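Local coordinates for protein amidase, hydantoinase/carbamoylase family (Paraburkholderia phymatum, PDB 6C0D) that probably hydrolyses N-carbamoyl-L-amino acids as a zinc-dependent homodimeric amidase of the peptidase M20 family, at residues A[228-233]-A[275-280]. Sequence-based numbering, arbitrary orientation.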
# COMPACT_ATOMS: atom_id res chain seq x y z
N GLY A 228 6.69 -1.81 -14.50
CA GLY A 228 6.48 -3.01 -15.27
C GLY A 228 5.30 -2.84 -16.21
O GLY A 228 5.20 -1.82 -16.91
N GLN A 229 4.39 -3.81 -16.23
CA GLN A 229 3.26 -3.78 -17.14
C GLN A 229 2.03 -4.35 -16.45
O GLN A 229 2.10 -5.43 -15.87
CB GLN A 229 3.59 -4.59 -18.40
CG GLN A 229 2.51 -4.68 -19.42
CD GLN A 229 2.98 -5.48 -20.61
OE1 GLN A 229 3.71 -4.98 -21.45
NE2 GLN A 229 2.59 -6.75 -20.65
N ARG A 230 0.92 -3.62 -16.50
CA ARG A 230 -0.35 -4.12 -16.00
C ARG A 230 -0.80 -5.29 -16.86
O ARG A 230 -0.61 -5.28 -18.08
CB ARG A 230 -1.41 -3.02 -16.05
CG ARG A 230 -1.89 -2.50 -14.74
CD ARG A 230 -2.95 -1.43 -14.94
NE ARG A 230 -2.71 -0.28 -14.07
CZ ARG A 230 -3.62 0.65 -13.79
NH1 ARG A 230 -3.32 1.65 -12.98
NH2 ARG A 230 -4.83 0.55 -14.32
N ASN A 231 -1.45 -6.28 -16.24
CA ASN A 231 -1.98 -7.42 -16.99
C ASN A 231 -3.11 -8.05 -16.19
O ASN A 231 -3.22 -7.89 -14.97
CB ASN A 231 -0.92 -8.50 -17.26
CG ASN A 231 -0.11 -8.27 -18.53
OD1 ASN A 231 1.11 -8.13 -18.47
ND2 ASN A 231 -0.78 -8.29 -19.69
N HIS A 232 -3.97 -8.77 -16.90
CA HIS A 232 -5.04 -9.52 -16.26
C HIS A 232 -4.42 -10.69 -15.49
O HIS A 232 -3.67 -11.49 -16.06
CB HIS A 232 -6.00 -10.01 -17.34
CG HIS A 232 -7.25 -10.66 -16.81
ND1 HIS A 232 -7.22 -11.79 -16.03
CD2 HIS A 232 -8.56 -10.36 -16.99
CE1 HIS A 232 -8.46 -12.14 -15.72
NE2 HIS A 232 -9.29 -11.29 -16.29
N ALA A 233 -4.72 -10.77 -14.18
CA ALA A 233 -4.05 -11.75 -13.33
C ALA A 233 -4.49 -13.19 -13.59
O ALA A 233 -3.85 -14.11 -13.08
CB ALA A 233 -4.29 -11.43 -11.86
N ASP A 275 3.49 0.44 -2.03
CA ASP A 275 2.24 0.70 -2.75
C ASP A 275 2.32 0.00 -4.10
O ASP A 275 3.27 0.22 -4.86
CB ASP A 275 1.99 2.20 -2.96
CG ASP A 275 1.83 2.98 -1.65
OD1 ASP A 275 0.91 2.66 -0.88
OD2 ASP A 275 2.63 3.91 -1.40
N LEU A 276 1.32 -0.84 -4.40
CA LEU A 276 1.20 -1.47 -5.71
C LEU A 276 0.06 -0.81 -6.47
O LEU A 276 -0.99 -0.48 -5.90
CB LEU A 276 0.92 -2.98 -5.61
CG LEU A 276 1.80 -3.82 -4.67
CD1 LEU A 276 1.55 -5.33 -4.88
CD2 LEU A 276 3.27 -3.49 -4.76
N ASP A 277 0.27 -0.62 -7.77
CA ASP A 277 -0.71 0.02 -8.64
C ASP A 277 -1.17 -0.98 -9.69
O ASP A 277 -0.33 -1.52 -10.44
CB ASP A 277 -0.11 1.27 -9.29
CG ASP A 277 -1.08 1.95 -10.21
OD1 ASP A 277 -0.99 1.76 -11.44
OD2 ASP A 277 -1.96 2.67 -9.69
N PRO A 278 -2.47 -1.26 -9.83
CA PRO A 278 -3.52 -0.49 -9.15
C PRO A 278 -3.92 -0.98 -7.77
O PRO A 278 -4.67 -0.26 -7.09
CB PRO A 278 -4.71 -0.63 -10.12
CG PRO A 278 -4.53 -2.00 -10.71
CD PRO A 278 -3.02 -2.18 -10.85
N GLY A 279 -3.47 -2.16 -7.35
CA GLY A 279 -3.79 -2.64 -6.02
C GLY A 279 -5.09 -3.42 -5.97
O GLY A 279 -5.83 -3.32 -4.99
N SER A 280 -5.37 -4.20 -7.01
CA SER A 280 -6.57 -5.01 -7.17
C SER A 280 -6.21 -6.49 -7.23
O SER A 280 -5.18 -6.86 -7.79
CB SER A 280 -7.33 -4.69 -8.49
OG SER A 280 -7.60 -3.31 -8.63
O HOH W 1 -0.20 -0.17 -13.27
O HOH W 2 -4.24 3.28 -10.96
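Arg230 reaches across to Asp277 and Pro278, and its side chain alone carries the contribution of the 228-233 segment. From CB, which heads toward the 275-280 segment, the chain runs out to CG and CD of Arg230, 4.1 and 4.2 Å from CD of Pro278. The chain then bends at chi3, and Arg230 NE comes to lie 3.8 Å from the same Pro278 CD. Arg230 CZ follows, 4.0 Å from Pro278 CB, which sits over one face of the guanidinium, displaced toward its rim. At the tip, Arg230 NH1 donates to Asp277 OD1 over 2.8 Å in a nearly straight bond (165°), which forms a salt bridge. OD1 lies close to the guanidinium plane, whereas NH1 approaches OD1 on the syn side, 29° out of the carboxylate plane; the planes of the two groups are 48° apart. Two waters bridge the same groups: one accepts from Arg230 NE, 2.6 Å from NE to the water oxygen, and donates to Asp277 OD1, while another donates to Asp277 OD2 and takes a weak bond from NH1. Val283 of strand 283-296 touches both Arg230 and Pro278, placing the contact where strand 268-277 ends, far from the zinc site. These strands belong to the smaller satellite domain, which in M20 relatives carries dimerisation, consistent with the hydrogen bond from Arg273 NH1 of the second subunit to Gly279 O. One direct ionic bond supplemented by two water bridges implies a hydrated ion pair at the protein surface.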